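Local coordinates for protein GCN5-related N-acetyltransferase (Anabaena variabilis, PDB 2OZG) that binds coenzyme A and probably transfers acetyl groups to amines, perhaps of aminoglycosides, as a member of the GNAT acetyltransferase family, at residues 297-311 with 326-338. Numbering follows the deposited sequence.
With PEG (di(hydroxyethyl)ether), chain E.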
loop_
_atom_site.group_PDB
_atom_site.type_symbol
_atom_site.label_atom_id
_atom_site.label_comp_id
_atom_site.label_asym_id
_atom_site.label_seq_id
_atom_site.Cartn_x
_atom_site.Cartn_y
_atom_site.Cartn_z
ATOM N N LEU A 297 -34.826 -32.250 12.818
ATOM C CA LEU A 297 -35.563 -32.512 11.584
ATOM C C LEU A 297 -37.068 -32.229 11.722
ATOM O O LEU A 297 -37.674 -31.696 10.786
ATOM C CB LEU A 297 -35.332 -33.936 11.109
ATOM C CG LEU A 297 -33.918 -34.164 10.586
ATOM C CD1 LEU A 297 -33.616 -35.663 10.410
ATOM C CD2 LEU A 297 -33.685 -33.374 9.296
ATOM N N GLU A 298 -37.653 -32.552 12.888
ATOM C CA GLU A 298 -39.074 -32.303 13.107
ATOM C C GLU A 298 -39.394 -30.842 13.349
ATOM O O GLU A 298 -40.509 -30.398 13.094
ATOM C CB GLU A 298 -39.616 -33.176 14.252
ATOM C CG GLU A 298 -39.580 -34.669 13.914
ATOM C CD GLU A 298 -40.248 -35.523 14.932
ATOM O OE1 GLU A 298 -40.313 -35.061 16.095
ATOM O OE2 GLU A 298 -40.697 -36.648 14.540
ATOM N N ALA A 299 -38.423 -30.057 13.793
ATOM C CA ALA A 299 -38.677 -28.650 14.053
ATOM C C ALA A 299 -38.570 -27.754 12.841
ATOM O O ALA A 299 -39.154 -26.676 12.816
ATOM C CB ALA A 299 -37.744 -28.167 15.138
ATOM N N ARG A 300 -37.861 -28.216 11.815
ATOM C CA ARG A 300 -37.599 -27.446 10.592
ATOM C C ARG A 300 -38.805 -27.388 9.683
ATOM O O ARG A 300 -39.623 -28.302 9.718
ATOM C CB ARG A 300 -36.508 -28.205 9.812
ATOM C CG ARG A 300 -35.820 -27.476 8.695
ATOM C CD ARG A 300 -35.027 -28.462 7.935
ATOM N NE ARG A 300 -34.173 -27.912 6.887
ATOM C CZ ARG A 300 -34.568 -27.591 5.671
ATOM N NH1 ARG A 300 -35.847 -27.653 5.334
ATOM N NH2 ARG A 300 -33.687 -27.164 4.794
ATOM N N GLY A 301 -38.941 -26.314 8.894
ATOM C CA GLY A 301 -39.937 -26.263 7.833
ATOM C C GLY A 301 -39.400 -26.936 6.575
ATOM O O GLY A 301 -38.182 -26.945 6.343
ATOM N N TYR A 302 -40.313 -27.450 5.741
ATOM C CA TYR A 302 -39.953 -28.103 4.493
ATOM C C TYR A 302 -40.731 -27.473 3.364
ATOM O O TYR A 302 -41.823 -26.927 3.578
ATOM C CB TYR A 302 -40.231 -29.604 4.590
ATOM C CG TYR A 302 -39.296 -30.257 5.591
ATOM C CD1 TYR A 302 -38.037 -30.626 5.222
ATOM C CD2 TYR A 302 -39.633 -30.344 6.942
ATOM C CE1 TYR A 302 -37.146 -31.157 6.138
ATOM C CE2 TYR A 302 -38.740 -30.839 7.870
ATOM C CZ TYR A 302 -37.509 -31.263 7.459
ATOM O OH TYR A 302 -36.590 -31.784 8.333
ATOM N N PRO A 303 -40.205 -27.570 2.137
ATOM C CA PRO A 303 -40.956 -26.953 1.050
ATOM C C PRO A 303 -42.285 -27.629 0.816
ATOM O O PRO A 303 -42.393 -28.841 0.942
ATOM C CB PRO A 303 -40.055 -27.163 -0.184
ATOM C CG PRO A 303 -38.738 -27.556 0.322
ATOM C CD PRO A 303 -38.997 -28.240 1.642
ATOM N N LEU A 304 -43.305 -26.847 0.474
ATOM C CA LEU A 304 -44.573 -27.413 0.071
ATOM C C LEU A 304 -44.441 -28.057 -1.326
ATOM O O LEU A 304 -43.682 -27.595 -2.183
ATOM C CB LEU A 304 -45.659 -26.326 0.046
ATOM C CG LEU A 304 -46.063 -25.707 1.386
ATOM C CD1 LEU A 304 -46.969 -24.498 1.144
ATOM C CD2 LEU A 304 -46.773 -26.782 2.259
ATOM N N GLY A 305 -45.217 -29.098 -1.532
ATOM C CA GLY A 305 -45.267 -29.834 -2.770
ATOM C C GLY A 305 -44.378 -31.059 -2.730
ATOM O O GLY A 305 -44.360 -31.832 -3.668
ATOM N N VAL A 306 -43.623 -31.218 -1.648
ATOM C CA VAL A 306 -42.735 -32.348 -1.490
ATOM C C VAL A 306 -43.407 -33.453 -0.658
ATOM O O VAL A 306 -43.976 -33.211 0.413
ATOM C CB VAL A 306 -41.411 -31.904 -0.851
ATOM C CG1 VAL A 306 -40.522 -33.101 -0.574
ATOM C CG2 VAL A 306 -40.696 -30.850 -1.754
ATOM N N GLU A 307 -43.400 -34.672 -1.177
ATOM C CA GLU A 307 -43.901 -35.795 -0.398
ATOM C C GLU A 307 -42.846 -36.872 -0.592
ATOM O O GLU A 307 -42.728 -37.447 -1.686
ATOM C CB GLU A 307 -45.296 -36.223 -0.835
ATOM C CG GLU A 307 -45.901 -37.285 0.067
ATOM C CD GLU A 307 -47.354 -37.623 -0.291
ATOM O OE1 GLU A 307 -48.045 -36.768 -0.890
ATOM O OE2 GLU A 307 -47.797 -38.742 0.022
ATOM N N ALA A 308 -42.069 -37.135 0.454
ATOM C CA ALA A 308 -40.984 -38.091 0.339
ATOM C C ALA A 308 -40.587 -38.658 1.656
ATOM O O ALA A 308 -40.706 -38.002 2.683
ATOM C CB ALA A 308 -39.783 -37.435 -0.264
ATOM N N GLU A 309 -40.071 -39.878 1.599
ATOM C CA GLU A 309 -39.541 -40.559 2.742
ATOM C C GLU A 309 -38.032 -40.779 2.492
ATOM O O GLU A 309 -37.649 -41.463 1.545
ATOM C CB GLU A 309 -40.261 -41.866 2.854
ATOM C CG GLU A 309 -40.189 -42.536 4.147
ATOM C CD GLU A 309 -41.070 -43.774 4.139
ATOM O OE1 GLU A 309 -40.577 -44.833 3.703
ATOM O OE2 GLU A 309 -42.241 -43.682 4.581
ATOM N N LEU A 310 -37.187 -40.196 3.313
ATOM C CA LEU A 310 -35.757 -40.363 3.149
ATOM C C LEU A 310 -35.204 -41.240 4.262
ATOM O O LEU A 310 -35.390 -40.930 5.434
ATOM C CB LEU A 310 -35.037 -38.975 3.105
ATOM C CG LEU A 310 -33.524 -38.979 2.857
ATOM C CD1 LEU A 310 -33.140 -39.706 1.577
ATOM C CD2 LEU A 310 -33.034 -37.571 2.818
ATOM N N HIS A 311 -34.536 -42.337 3.902
ATOM C CA HIS A 311 -34.004 -43.295 4.895
ATOM C C HIS A 311 -32.530 -43.005 5.161
ATOM O O HIS A 311 -31.652 -43.347 4.378
ATOM C CB HIS A 311 -34.227 -44.752 4.445
ATOM C CG HIS A 311 -35.657 -45.188 4.435
ATOM N ND1 HIS A 311 -36.048 -46.447 4.825
ATOM C CD2 HIS A 311 -36.793 -44.527 4.112
ATOM C CE1 HIS A 311 -37.358 -46.557 4.704
ATOM N NE2 HIS A 311 -37.833 -45.398 4.286
ATOM N N PHE A 326 -32.684 -43.548 10.677
ATOM C CA PHE A 326 -33.857 -42.718 10.869
ATOM C C PHE A 326 -34.583 -42.600 9.506
ATOM O O PHE A 326 -33.948 -42.481 8.426
ATOM C CB PHE A 326 -33.455 -41.288 11.346
ATOM C CG PHE A 326 -32.655 -41.262 12.617
ATOM C CD1 PHE A 326 -31.260 -41.339 12.582
ATOM C CD2 PHE A 326 -33.291 -41.161 13.859
ATOM C CE1 PHE A 326 -30.508 -41.360 13.764
ATOM C CE2 PHE A 326 -32.539 -41.170 15.049
ATOM C CZ PHE A 326 -31.152 -41.271 15.002
ATOM N N ILE A 327 -35.900 -42.654 9.560
ATOM C CA ILE A 327 -36.714 -42.350 8.400
ATOM C C ILE A 327 -37.286 -40.943 8.586
ATOM O O ILE A 327 -37.993 -40.672 9.550
ATOM C CB ILE A 327 -37.880 -43.325 8.223
ATOM C CG1 ILE A 327 -37.342 -44.759 8.209
ATOM C CG2 ILE A 327 -38.647 -42.946 6.977
ATOM C CD1 ILE A 327 -38.434 -45.869 8.208
ATOM N N LEU A 328 -36.947 -40.055 7.668
ATOM C CA LEU A 328 -37.520 -38.718 7.601
ATOM C C LEU A 328 -38.667 -38.759 6.594
ATOM O O LEU A 328 -38.420 -38.973 5.396
ATOM C CB LEU A 328 -36.468 -37.753 7.062
ATOM C CG LEU A 328 -36.873 -36.328 6.845
ATOM C CD1 LEU A 328 -37.379 -35.700 8.133
ATOM C CD2 LEU A 328 -35.683 -35.583 6.262
ATOM N N SER A 329 -39.906 -38.562 7.043
ATOM C CA SER A 329 -41.056 -38.560 6.120
ATOM C C SER A 329 -41.567 -37.154 6.052
ATOM O O SER A 329 -41.955 -36.577 7.074
ATOM C CB SER A 329 -42.222 -39.470 6.602
ATOM O OG SER A 329 -41.749 -40.787 6.752
ATOM N N VAL A 330 -41.551 -36.586 4.861
ATOM C CA VAL A 330 -41.979 -35.192 4.637
ATOM C C VAL A 330 -43.258 -35.115 3.786
ATOM O O VAL A 330 -43.413 -35.790 2.760
ATOM C CB VAL A 330 -40.815 -34.353 3.994
ATOM C CG1 VAL A 330 -41.229 -32.907 3.757
ATOM C CG2 VAL A 330 -39.576 -34.365 4.899
ATOM N N ALA A 331 -44.195 -34.291 4.227
ATOM C CA ALA A 331 -45.423 -34.053 3.471
ATOM C C ALA A 331 -46.042 -32.794 4.049
ATOM O O ALA A 331 -45.868 -32.488 5.236
ATOM C CB ALA A 331 -46.355 -35.170 3.597
ATOM N N ASN A 332 -46.669 -32.017 3.176
ATOM C CA ASN A 332 -47.383 -30.814 3.555
ATOM C C ASN A 332 -46.554 -29.861 4.340
ATOM O O ASN A 332 -47.055 -29.182 5.233
ATOM C CB ASN A 332 -48.623 -31.183 4.364
ATOM C CG ASN A 332 -49.476 -32.184 3.663
ATOM O OD1 ASN A 332 -49.574 -33.308 4.118
ATOM N ND2 ASN A 332 -50.019 -31.823 2.508
ATOM N N GLY A 333 -45.287 -29.779 3.981
ATOM C CA GLY A 333 -44.362 -28.818 4.630
ATOM C C GLY A 333 -43.854 -29.214 6.005
ATOM O O GLY A 333 -43.092 -28.468 6.634
ATOM N N LYS A 334 -44.204 -30.406 6.439
ATOM C CA LYS A 334 -43.864 -30.896 7.761
ATOM C C LYS A 334 -43.221 -32.268 7.664
ATOM O O LYS A 334 -43.360 -32.922 6.651
ATOM C CB LYS A 334 -45.121 -30.989 8.587
ATOM C CG LYS A 334 -46.012 -29.763 8.559
ATOM C CD LYS A 334 -47.271 -30.010 9.393
ATOM C CE LYS A 334 -48.489 -30.298 8.549
ATOM N NZ LYS A 334 -49.132 -28.993 8.183
ATOM N N SER A 335 -42.468 -32.648 8.702
ATOM C CA SER A 335 -41.831 -33.931 8.795
ATOM C C SER A 335 -42.242 -34.723 10.050
ATOM O O SER A 335 -42.787 -34.202 11.014
ATOM C CB SER A 335 -40.325 -33.816 8.804
ATOM O OG SER A 335 -39.907 -33.197 10.004
ATOM N N GLU A 336 -41.997 -36.013 9.965
ATOM C CA GLU A 336 -42.137 -36.934 11.067
ATOM C C GLU A 336 -40.901 -37.818 10.887
ATOM O O GLU A 336 -40.567 -38.226 9.759
ATOM C CB GLU A 336 -43.421 -37.735 10.998
ATOM C CG GLU A 336 -43.556 -38.679 12.165
ATOM C CD GLU A 336 -44.813 -39.568 12.100
ATOM O OE1 GLU A 336 -45.712 -39.260 11.265
ATOM O OE2 GLU A 336 -44.869 -40.563 12.883
ATOM N N VAL A 337 -40.184 -38.044 11.979
ATOM C CA VAL A 337 -38.989 -38.835 11.968
ATOM C C VAL A 337 -39.233 -40.036 12.876
ATOM O O VAL A 337 -39.746 -39.872 13.981
ATOM C CB VAL A 337 -37.818 -38.044 12.497
ATOM C CG1 VAL A 337 -36.638 -38.992 12.823
ATOM C CG2 VAL A 337 -37.429 -36.961 11.507
ATOM N N THR A 338 -38.924 -41.231 12.379
ATOM C CA THR A 338 -39.079 -42.491 13.150
ATOM C C THR A 338 -37.755 -43.214 13.063
ATOM O O THR A 338 -36.945 -42.935 12.184
ATOM C CB THR A 338 -40.204 -43.406 12.586
ATOM O OG1 THR A 338 -40.025 -43.552 11.176
ATOM C CG2 THR A 338 -41.581 -42.827 12.826
HETATM C C1 PEG E . -41.897 -28.977 10.056
HETATM O O1 PEG E . -41.610 -30.299 10.540
HETATM C C2 PEG E . -43.355 -28.530 10.160
HETATM O O2 PEG E . -43.585 -27.356 10.929
HETATM C C3 PEG E . -42.896 -27.229 12.187
HETATM C C4 PEG E . -42.990 -28.448 13.087
HETATM O O4 PEG E . -43.635 -28.088 14.317
HETATM O O HOH W 1 -42.826 -31.853 12.361
HETATM O O HOH W 2 -43.909 -30.856 1.836
HETATM O O HOH W 3 -46.913 -32.622 0.553
#
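In the sterol-carrier-protein-like domain, strand 308-311 pairs antiparallel with strand 326-331, while the C-terminal end of helix 293-299 (residues 297-299) and Y302 lie on the hairpin 326-338 and the loop 303-307 passes round its turn. V330 CG2 sits over one face of the Y302 ring, offset toward the rim, a CH-pi contact 4.1 Å from the centroid, and V330 CG1 packs on Y302 CB. With CG anti to its carbonyl carbon (chi1 -67°), the ring reaches back beneath the helix end, where Y302 OH donates to L297 O at 2.7 Å. S335 OG grips the same L297 O at 2.8 Å, approaching from above the carbonyl plane, so two hydroxyls hold one helical carbonyl. Y302 N also bonds to G333 O in the type I' turn 331-334. A phenylalanine in place of Y302 could keep the V330 packing but would probably leave L297 O with S335 OG alone of these two donors. Farther along, E298 OE2 accepts V337 N on its anti lone pair (3.0 Å, 167°), and V337 CG2 packs against L297 CB. Between the strands, A308 and L310 form hydrogen-bonded pairs with V330 and L328. On the face bearing E309 and H311, I327 CG1 stands over the centre of the H311 ring, 3.9 Å from its centroid. H311 NE2 donates at 2.9 Å to E309 OE1, which lies in the imidazole plane though the bond leaves the carboxylate plane; with H311 ND1 bonded to K342 N, this fixes the ring's rotation. In the five-stranded sheet, 324-331 lies between 308-315 and 334-339; helix 375-385 covers Y302, L310 and L328 through I384, A381 and F385, and L304 packs on L379 of a second subunit.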